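Local atomic coordinates of WGR domain-containing protein (PDB entry 2RA8), a protein that is of unknown function, but joins a WGR domain to a leucine-rich-repeat domain whose curved parallel sheet may offer a binding surface. Residues E142-G147 with D169-L174; L298-V303 with K325-S330; E222-Y227 with K255-V260. One frame throughout, in Å; residues are numbered along the deposited sequence.

Contact 1: E142-G147 with D169-L174; sequences EGLFWG and DAMPLL
Leu174 pushes its branched end against the start of strand 143-146, one of the parallel strands of the leucine-rich-repeat sheet, just before its own chain enters the neighbouring strand 176-180. Its two methyls do different work. CD2 lies on the peptide joining Glu142 to Gly143, 3.3 Å from Gly143 N, while CD1 meets the side chain of Leu144, 3.8 Å from Leu144 CB. The Leu144 side chain, with CG anti to the backbone N (chi1 170°), turns inward to this loop, and its CD2 approaches the terminal methyl CE of Met171 at 4.2 Å. Met171, built as selenomethionine, crosses Leu144 at about a right angle. Its flexible unbranched chain suits the place, because it can reach both Leu144 and Ile131 of helix 125-132, bending near its end. Behind this first shell, Leu144 packs on Ile112 of strand 111-114, so the leucine joins the loop to the sheet. A type I turn from Met171 to Leu174 reverses the chain and lets both residues reach Leu144, through CE of the one and CD1 of the other. Pro172 fits the second position of the turn, where the ring holds phi near the value needed. The turn closes through a weak bond from Leu174 N to Met171 O of 3.3 Å. At the border of the contact, the backbone of Glu142 is hydrogen-bonded to Lys110, before one adjoining strand, and to Asn175 and Asn176, where strand 176-180 begins, and Glu142 CA rests 3.6 Å from Leu173 O.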
loop_
_atom_site.group_PDB
_atom_site.type_symbol
_atom_site.label_atom_id
_atom_site.label_comp_id
_atom_site.label_asym_id
_atom_site.label_seq_id
_atom_site.Cartn_x
_atom_site.Cartn_y
_atom_site.Cartn_z
ATOM N N GLU A 142 0.632 -22.762 -14.936
ATOM C CA GLU A 142 1.953 -22.286 -15.314
ATOM C C GLU A 142 2.525 -21.347 -14.285
ATOM O O GLU A 142 3.712 -21.034 -14.310
ATOM C CB GLU A 142 1.878 -21.574 -16.669
ATOM C CG GLU A 142 1.179 -22.421 -17.734
ATOM C CD GLU A 142 1.207 -21.796 -19.103
ATOM O OE1 GLU A 142 1.296 -20.551 -19.183
ATOM O OE2 GLU A 142 1.124 -22.549 -20.095
ATOM N N GLY A 143 1.679 -20.880 -13.375
ATOM C CA GLY A 143 2.147 -19.980 -12.342
ATOM C C GLY A 143 1.478 -20.273 -11.018
ATOM O O GLY A 143 0.283 -20.535 -10.972
ATOM N N LEU A 144 2.252 -20.231 -9.939
ATOM C CA LEU A 144 1.742 -20.489 -8.601
ATOM C C LEU A 144 2.305 -19.507 -7.596
ATOM O O LEU A 144 3.520 -19.367 -7.464
ATOM C CB LEU A 144 2.108 -21.913 -8.153
ATOM C CG LEU A 144 1.851 -22.253 -6.672
ATOM C CD1 LEU A 144 0.358 -22.132 -6.367
ATOM C CD2 LEU A 144 2.352 -23.660 -6.366
ATOM N N PHE A 145 1.415 -18.816 -6.889
ATOM C CA PHE A 145 1.816 -17.867 -5.852
ATOM C C PHE A 145 1.218 -18.465 -4.618
ATOM O O PHE A 145 0.026 -18.331 -4.371
ATOM C CB PHE A 145 1.218 -16.469 -6.120
ATOM C CG PHE A 145 1.570 -15.422 -5.083
ATOM C CD1 PHE A 145 2.449 -15.689 -4.034
ATOM C CD2 PHE A 145 1.002 -14.157 -5.164
ATOM C CE1 PHE A 145 2.748 -14.700 -3.082
ATOM C CE2 PHE A 145 1.298 -13.164 -4.217
ATOM C CZ PHE A 145 2.171 -13.439 -3.178
ATOM N N TRP A 146 2.059 -19.149 -3.850
ATOM C CA TRP A 146 1.655 -19.846 -2.633
ATOM C C TRP A 146 1.903 -19.047 -1.367
ATOM O O TRP A 146 3.050 -18.736 -1.043
ATOM C CB TRP A 146 2.419 -21.186 -2.558
ATOM C CG TRP A 146 1.965 -22.099 -1.459
ATOM C CD1 TRP A 146 2.264 -21.997 -0.128
ATOM C CD2 TRP A 146 1.102 -23.232 -1.595
ATOM N NE1 TRP A 146 1.639 -23.000 0.573
ATOM C CE2 TRP A 146 0.923 -23.773 -0.300
ATOM C CE3 TRP A 146 0.468 -23.842 -2.682
ATOM C CZ2 TRP A 146 0.127 -24.902 -0.067
ATOM C CZ3 TRP A 146 -0.323 -24.969 -2.452
ATOM C CH2 TRP A 146 -0.483 -25.487 -1.150
ATOM N N GLY A 147 0.835 -18.712 -0.646
ATOM C CA GLY A 147 0.989 -17.967 0.594
ATOM C C GLY A 147 0.778 -16.459 0.527
ATOM O O GLY A 147 1.429 -15.708 1.246
ATOM N N ASP A 169 5.391 -31.208 -7.784
ATOM C CA ASP A 169 5.444 -32.394 -8.644
ATOM C C ASP A 169 4.145 -32.594 -9.397
ATOM O O ASP A 169 4.147 -33.145 -10.495
ATOM C CB ASP A 169 5.748 -33.666 -7.831
ATOM C CG ASP A 169 7.149 -33.658 -7.219
ATOM O OD1 ASP A 169 7.994 -32.835 -7.637
ATOM O OD2 ASP A 169 7.403 -34.491 -6.321
ATOM N N ALA A 170 3.036 -32.153 -8.805
ATOM C CA ALA A 170 1.710 -32.260 -9.427
ATOM C C ALA A 170 1.454 -31.152 -10.462
ATOM O O ALA A 170 0.436 -31.155 -11.153
ATOM C CB ALA A 170 0.615 -32.225 -8.339
HETATM N N MSE A 171 2.382 -30.207 -10.579
HETATM C CA MSE A 171 2.247 -29.116 -11.539
HETATM C C MSE A 171 3.480 -29.066 -12.387
HETATM O O MSE A 171 4.313 -28.177 -12.248
HETATM C CB MSE A 171 2.063 -27.790 -10.794
HETATM C CG MSE A 171 0.804 -27.781 -9.964
HETATM SE SE MSE A 171 0.400 -25.997 -9.240
HETATM C CE MSE A 171 -0.411 -26.520 -7.587
ATOM N N PRO A 172 3.623 -30.031 -13.304
ATOM C CA PRO A 172 4.806 -30.071 -14.169
ATOM C C PRO A 172 4.951 -28.955 -15.179
ATOM O O PRO A 172 6.028 -28.772 -15.744
ATOM C CB PRO A 172 4.708 -31.452 -14.821
ATOM C CG PRO A 172 3.218 -31.680 -14.916
ATOM C CD PRO A 172 2.709 -31.158 -13.579
ATOM N N LEU A 173 3.880 -28.198 -15.407
ATOM C CA LEU A 173 3.919 -27.099 -16.373
ATOM C C LEU A 173 4.236 -25.747 -15.762
ATOM O O LEU A 173 4.349 -24.748 -16.476
ATOM C CB LEU A 173 2.589 -27.031 -17.144
ATOM C CG LEU A 173 2.514 -27.642 -18.562
ATOM C CD1 LEU A 173 3.362 -28.897 -18.668
ATOM C CD2 LEU A 173 1.050 -27.936 -18.907
ATOM N N LEU A 174 4.402 -25.707 -14.443
ATOM C CA LEU A 174 4.727 -24.457 -13.749
ATOM C C LEU A 174 6.041 -23.879 -14.203
ATOM O O LEU A 174 7.035 -24.604 -14.316
ATOM C CB LEU A 174 4.836 -24.678 -12.239
ATOM C CG LEU A 174 3.577 -24.704 -11.382
ATOM C CD1 LEU A 174 3.985 -24.771 -9.914
ATOM C CD2 LEU A 174 2.743 -23.456 -11.649
#

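Contact 2: L298-V303 with K325-S330; sequences LLLDHV and KELQKS
Leu300 fills the middle of this contact, reaching from the last turn of helix 293-300 to the flank of helix 321-330 and meeting three residues there. Its CG and CD2 lie beside CD2 of Leu327, with 3.8 Å between Leu300 CG and Leu327 CD2, and the two leucines cross at about a right angle. The same Leu300 CD2 sits 3.5 Å from Ser330 CB. Both leucines carry CG anti to the carbonyl carbon (chi1 -68° for Leu300, -70° for Leu327), a common helical rotamer that sets the branch beside the backbone N, and from there their branched ends meet. The two helices belong to the layer that backs the parallel sheet of a leucine-rich-repeat fold, and these neighbours in the layer pack through apolar side chains: Leu327 continues inward to Ile335 of strand 334-336. Ser330 is small enough to let Leu300 come close to the helix, and its hydroxyl turns back along its own chain in a weak hydrogen bond, Ser330 OG to Glu326 O, 3.1 Å. Alongside, Glu326 lays its extended chain by Leu300, with 3.8 Å between Glu326 CG and Leu300 CD1. Its OE2 is in a salt bridge with Arg297, which probably helps hold the carboxylate there. Beyond the leucine, Val303 CG1 faces the end of the second helix, 4.4 Å from Ser330 O.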
loop_
_atom_site.group_PDB
_atom_site.type_symbol
_atom_site.label_atom_id
_atom_site.label_comp_id
_atom_site.label_asym_id
_atom_site.label_seq_id
_atom_site.Cartn_x
_atom_site.Cartn_y
_atom_site.Cartn_z
ATOM N N LEU A 298 31.459 -0.196 -3.462
ATOM C CA LEU A 298 32.042 -1.317 -4.185
ATOM C C LEU A 298 31.657 -1.286 -5.642
ATOM O O LEU A 298 32.492 -1.521 -6.521
ATOM C CB LEU A 298 31.599 -2.640 -3.558
ATOM C CG LEU A 298 31.829 -2.825 -2.049
ATOM C CD1 LEU A 298 31.307 -4.181 -1.645
ATOM C CD2 LEU A 298 33.302 -2.705 -1.700
ATOM N N LEU A 299 30.389 -0.989 -5.910
ATOM C CA LEU A 299 29.907 -0.925 -7.282
ATOM C C LEU A 299 30.669 0.105 -8.055
ATOM O O LEU A 299 31.140 -0.164 -9.163
ATOM C CB LEU A 299 28.424 -0.566 -7.322
ATOM C CG LEU A 299 27.439 -1.580 -6.754
ATOM C CD1 LEU A 299 26.074 -0.920 -6.617
ATOM C CD2 LEU A 299 27.371 -2.801 -7.663
ATOM N N LEU A 300 30.786 1.299 -7.481
ATOM C CA LEU A 300 31.500 2.397 -8.129
ATOM C C LEU A 300 32.970 2.108 -8.348
ATOM O O LEU A 300 33.557 2.610 -9.305
ATOM C CB LEU A 300 31.356 3.690 -7.316
ATOM C CG LEU A 300 29.958 4.297 -7.260
ATOM C CD1 LEU A 300 29.949 5.496 -6.324
ATOM C CD2 LEU A 300 29.525 4.701 -8.657
ATOM N N ASP A 301 33.571 1.307 -7.465
ATOM C CA ASP A 301 34.985 0.942 -7.589
ATOM C C ASP A 301 35.168 -0.171 -8.591
ATOM O O ASP A 301 36.293 -0.586 -8.873
ATOM C CB ASP A 301 35.561 0.455 -6.245
ATOM C CG ASP A 301 35.682 1.564 -5.203
ATOM O OD1 ASP A 301 35.869 2.737 -5.581
ATOM O OD2 ASP A 301 35.614 1.250 -3.996
ATOM N N HIS A 302 34.061 -0.671 -9.132
ATOM C CA HIS A 302 34.108 -1.769 -10.092
ATOM C C HIS A 302 33.075 -1.632 -11.176
ATOM O O HIS A 302 32.363 -2.590 -11.479
ATOM C CB HIS A 302 33.878 -3.096 -9.372
ATOM C CG HIS A 302 34.966 -3.461 -8.416
ATOM N ND1 HIS A 302 36.230 -3.822 -8.832
ATOM C CD2 HIS A 302 34.981 -3.526 -7.064
ATOM C CE1 HIS A 302 36.977 -4.093 -7.777
ATOM N NE2 HIS A 302 36.243 -3.922 -6.691
ATOM N N VAL A 303 32.979 -0.446 -11.770
ATOM C CA VAL A 303 32.010 -0.214 -12.837
ATOM C C VAL A 303 32.252 -1.171 -13.982
ATOM O O VAL A 303 31.322 -1.572 -14.678
ATOM C CB VAL A 303 32.105 1.228 -13.370
ATOM C CG1 VAL A 303 30.980 1.495 -14.353
ATOM C CG2 VAL A 303 32.051 2.215 -12.210
ATOM N N LYS A 325 23.558 10.451 -5.676
ATOM C CA LYS A 325 23.874 11.349 -6.788
ATOM C C LYS A 325 25.012 10.748 -7.581
ATOM O O LYS A 325 24.969 10.699 -8.809
ATOM C CB LYS A 325 24.327 12.724 -6.285
ATOM C CG LYS A 325 23.326 13.478 -5.428
ATOM C CD LYS A 325 22.153 14.018 -6.229
ATOM C CE LYS A 325 21.225 14.832 -5.327
ATOM N NZ LYS A 325 20.113 15.483 -6.069
ATOM N N GLU A 326 26.038 10.287 -6.869
ATOM C CA GLU A 326 27.216 9.688 -7.494
ATOM C C GLU A 326 26.836 8.481 -8.296
ATOM O O GLU A 326 27.258 8.324 -9.441
ATOM C CB GLU A 326 28.237 9.273 -6.437
ATOM C CG GLU A 326 29.671 9.251 -6.955
ATOM C CD GLU A 326 30.674 8.808 -5.906
ATOM O OE1 GLU A 326 30.491 9.163 -4.722
ATOM O OE2 GLU A 326 31.651 8.117 -6.264
ATOM N N LEU A 327 26.033 7.613 -7.692
ATOM C CA LEU A 327 25.576 6.402 -8.364
ATOM C C LEU A 327 24.804 6.755 -9.601
ATOM O O LEU A 327 24.978 6.141 -10.654
ATOM C CB LEU A 327 24.678 5.584 -7.433
ATOM C CG LEU A 327 25.383 4.910 -6.261
ATOM C CD1 LEU A 327 24.356 4.453 -5.248
ATOM C CD2 LEU A 327 26.218 3.741 -6.773
ATOM N N GLN A 328 23.944 7.761 -9.478
ATOM C CA GLN A 328 23.118 8.215 -10.589
ATOM C C GLN A 328 23.969 8.639 -11.772
ATOM O O GLN A 328 23.736 8.214 -12.906
ATOM C CB GLN A 328 22.261 9.407 -10.145
ATOM C CG GLN A 328 20.769 9.309 -10.457
ATOM C CD GLN A 328 20.006 8.481 -9.440
ATOM O OE1 GLN A 328 18.778 8.414 -9.475
ATOM N NE2 GLN A 328 20.731 7.846 -8.528
ATOM N N LYS A 329 24.972 9.471 -11.502
ATOM C CA LYS A 329 25.848 9.993 -12.546
ATOM C C LYS A 329 26.939 9.063 -13.023
ATOM O O LYS A 329 27.325 9.116 -14.192
ATOM C CB LYS A 329 26.493 11.301 -12.079
ATOM C CG LYS A 329 27.112 12.122 -13.199
ATOM C CD LYS A 329 27.835 13.348 -12.660
ATOM C CE LYS A 329 28.188 14.317 -13.782
ATOM N NZ LYS A 329 28.986 13.670 -14.860
ATOM N N SER A 330 27.447 8.213 -12.135
ATOM C CA SER A 330 28.521 7.291 -12.494
ATOM C C SER A 330 28.083 5.965 -13.093
ATOM O O SER A 330 28.877 5.297 -13.752
ATOM C CB SER A 330 29.410 7.023 -11.275
ATOM O OG SER A 330 30.015 8.221 -10.814
#

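Contact 3: E222-Y227 with K255-V260; sequences EKLVLY and KWLGIV
Glu222 and Lys255 are joined twice, once by charge and once by backbone. Their side chains run side by side to a salt bridge, Glu222 OE2 to Lys255 NZ, 3.1 Å, in which the ammonium comes from above the carboxylate plane. Glu222 O accepts two N-H groups, from Lys255 N at 2.7 Å and from Trp256 N at 2.9 Å, the second more nearly along the carbonyl direction. From there the chains run parallel, with the bond changing direction at each step: Leu224 N to Trp256 O, Gly258 N to Leu224 O, Leu226 N to Gly258 O and Val260 N to Leu226 O, the last almost straight at 173°.

The fully extended chain of Lys223, its CG anti to the backbone N (chi1 175°), runs alongside the like-turned side chain of Trp256, which brings its end over the indole face. CE is over the five-membered ring in a CH-pi contact, and NZ stands 4.0 Å from the centroid of the six-membered ring, a cation-pi pair. Trp256 NE1 is hydrogen-bonded to Asp285 of the next strand, which helps fix the rotation of the indole; Val225 CG2 meets that ring obliquely, 3.4 Å from Trp256 NE1. Opposite Val225, Gly258 suits the spot by having no side chain to compete with that methyl. Farther on, Val260 CG2 sits over one face of Tyr227, 3.5 Å from Tyr227 CD1.

On the other face are only aliphatic pairs, Leu224 with Leu257 and Leu226 with Ile259 (CD1 to CD1, 4.1 Å). Leu257 and Ile259 go on to helix 265-274. A parallel sheet with helices on its convex side is the pattern of leucine-rich-repeat proteins, and by that pattern the face of Lys223, Val225 and Tyr227 is the concave one.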
loop_
_atom_site.group_PDB
_atom_site.type_symbol
_atom_site.label_atom_id
_atom_site.label_comp_id
_atom_site.label_asym_id
_atom_site.label_seq_id
_atom_site.Cartn_x
_atom_site.Cartn_y
_atom_site.Cartn_z
ATOM N N GLU A 222 15.550 -18.469 -14.862
ATOM C CA GLU A 222 15.966 -17.166 -15.384
ATOM C C GLU A 222 15.941 -16.094 -14.314
ATOM O O GLU A 222 16.625 -15.074 -14.421
ATOM C CB GLU A 222 15.061 -16.750 -16.544
ATOM C CG GLU A 222 15.042 -17.762 -17.692
ATOM C CD GLU A 222 14.312 -17.247 -18.916
ATOM O OE1 GLU A 222 13.214 -16.669 -18.755
ATOM O OE2 GLU A 222 14.831 -17.429 -20.036
ATOM N N LYS A 223 15.143 -16.328 -13.280
ATOM C CA LYS A 223 15.013 -15.397 -12.167
ATOM C C LYS A 223 14.966 -16.113 -10.834
ATOM O O LYS A 223 14.243 -17.097 -10.669
ATOM C CB LYS A 223 13.743 -14.546 -12.327
ATOM C CG LYS A 223 13.465 -13.621 -11.145
ATOM C CD LYS A 223 12.415 -12.567 -11.464
ATOM C CE LYS A 223 12.133 -11.708 -10.235
ATOM N NZ LYS A 223 11.261 -10.543 -10.544
ATOM N N LEU A 224 15.757 -15.623 -9.884
ATOM C CA LEU A 224 15.813 -16.175 -8.536
ATOM C C LEU A 224 15.902 -15.041 -7.568
ATOM O O LEU A 224 16.859 -14.279 -7.590
ATOM C CB LEU A 224 17.038 -17.076 -8.343
ATOM C CG LEU A 224 17.329 -17.553 -6.908
ATOM C CD1 LEU A 224 16.152 -18.358 -6.350
ATOM C CD2 LEU A 224 18.597 -18.408 -6.905
ATOM N N VAL A 225 14.891 -14.914 -6.726
ATOM C CA VAL A 225 14.857 -13.866 -5.721
ATOM C C VAL A 225 14.554 -14.504 -4.396
ATOM O O VAL A 225 13.543 -15.192 -4.240
ATOM C CB VAL A 225 13.784 -12.809 -6.038
ATOM C CG1 VAL A 225 13.633 -11.845 -4.859
ATOM C CG2 VAL A 225 14.192 -12.023 -7.278
ATOM N N LEU A 226 15.447 -14.288 -3.435
ATOM C CA LEU A 226 15.293 -14.848 -2.102
ATOM C C LEU A 226 15.391 -13.779 -1.053
ATOM O O LEU A 226 16.355 -13.009 -1.033
ATOM C CB LEU A 226 16.391 -15.886 -1.821
ATOM C CG LEU A 226 16.512 -17.112 -2.738
ATOM C CD1 LEU A 226 17.757 -17.905 -2.355
ATOM C CD2 LEU A 226 15.258 -17.979 -2.633
ATOM N N TYR A 227 14.390 -13.711 -0.182
ATOM C CA TYR A 227 14.405 -12.749 0.924
ATOM C C TYR A 227 15.152 -13.415 2.074
ATOM O O TYR A 227 14.787 -14.514 2.505
ATOM C CB TYR A 227 12.968 -12.406 1.371
ATOM C CG TYR A 227 12.269 -11.388 0.497
ATOM C CD1 TYR A 227 12.128 -11.593 -0.878
ATOM C CD2 TYR A 227 11.759 -10.211 1.046
ATOM C CE1 TYR A 227 11.504 -10.646 -1.687
ATOM C CE2 TYR A 227 11.131 -9.259 0.253
ATOM C CZ TYR A 227 11.012 -9.483 -1.108
ATOM O OH TYR A 227 10.428 -8.527 -1.896
ATOM N N LYS A 255 19.107 -14.660 -15.414
ATOM C CA LYS A 255 19.210 -13.270 -15.876
ATOM C C LYS A 255 19.014 -12.306 -14.725
ATOM O O LYS A 255 19.593 -11.218 -14.704
ATOM C CB LYS A 255 18.134 -12.948 -16.917
ATOM C CG LYS A 255 18.281 -13.645 -18.250
ATOM C CD LYS A 255 17.193 -13.191 -19.219
ATOM C CE LYS A 255 17.296 -13.908 -20.561
ATOM N NZ LYS A 255 17.125 -15.382 -20.427
ATOM N N TRP A 256 18.165 -12.694 -13.781
ATOM C CA TRP A 256 17.869 -11.868 -12.615
ATOM C C TRP A 256 18.188 -12.657 -11.374
ATOM O O TRP A 256 17.649 -13.742 -11.158
ATOM C CB TRP A 256 16.372 -11.466 -12.623
ATOM C CG TRP A 256 15.914 -10.552 -11.501
ATOM C CD1 TRP A 256 16.138 -10.715 -10.165
ATOM C CD2 TRP A 256 15.103 -9.376 -11.635
ATOM N NE1 TRP A 256 15.514 -9.708 -9.451
ATOM C CE2 TRP A 256 14.874 -8.879 -10.328
ATOM C CE3 TRP A 256 14.553 -8.697 -12.727
ATOM C CZ2 TRP A 256 14.110 -7.732 -10.094
ATOM C CZ3 TRP A 256 13.798 -7.555 -12.494
ATOM C CH2 TRP A 256 13.585 -7.084 -11.184
ATOM N N LEU A 257 19.102 -12.136 -10.564
ATOM C CA LEU A 257 19.467 -12.782 -9.308
ATOM C C LEU A 257 19.313 -11.786 -8.189
ATOM O O LEU A 257 19.753 -10.638 -8.299
ATOM C CB LEU A 257 20.911 -13.274 -9.334
ATOM C CG LEU A 257 21.496 -13.801 -8.005
ATOM C CD1 LEU A 257 20.657 -14.966 -7.438
ATOM C CD2 LEU A 257 22.924 -14.252 -8.261
ATOM N N GLY A 258 18.684 -12.224 -7.106
ATOM C CA GLY A 258 18.485 -11.354 -5.970
ATOM C C GLY A 258 18.530 -12.037 -4.615
ATOM O O GLY A 258 17.855 -13.047 -4.373
ATOM N N ILE A 259 19.373 -11.499 -3.741
ATOM C CA ILE A 259 19.486 -11.971 -2.368
ATOM C C ILE A 259 19.178 -10.649 -1.723
ATOM O O ILE A 259 20.012 -9.743 -1.696
ATOM C CB ILE A 259 20.911 -12.453 -2.025
ATOM C CG1 ILE A 259 21.308 -13.620 -2.947
ATOM C CG2 ILE A 259 20.965 -12.891 -0.570
ATOM C CD1 ILE A 259 20.342 -14.786 -2.923
ATOM N N VAL A 260 17.958 -10.537 -1.221
ATOM C CA VAL A 260 17.460 -9.285 -0.680
ATOM C C VAL A 260 16.987 -9.314 0.731
ATOM O O VAL A 260 16.975 -10.352 1.382
ATOM C CB VAL A 260 16.269 -8.806 -1.542
ATOM C CG1 VAL A 260 16.682 -8.704 -2.998
ATOM C CG2 VAL A 260 15.098 -9.790 -1.398
#

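How the contacts relate
Along the chain the order is contact 1, contact 3, contact 2, each closing before the next opens. Contacts 1 and 3 reach the same long parallel sheet, in which strands follow one another in chain order; their centres are about 18 Å apart, with strands 176-180 and 197-201 lying between strands 143-146 and 223-227. Contact 2 joins two helices near the far end of that row, its centre about 22 Å from that of contact 3 and about 39 Å from that of contact 1, on the opposite side of the chain's centre from contact 1. None touches another. The three sample loop-to-strand packing, sheet pairing and helix-to-helix packing between neighbouring parts of one solenoid.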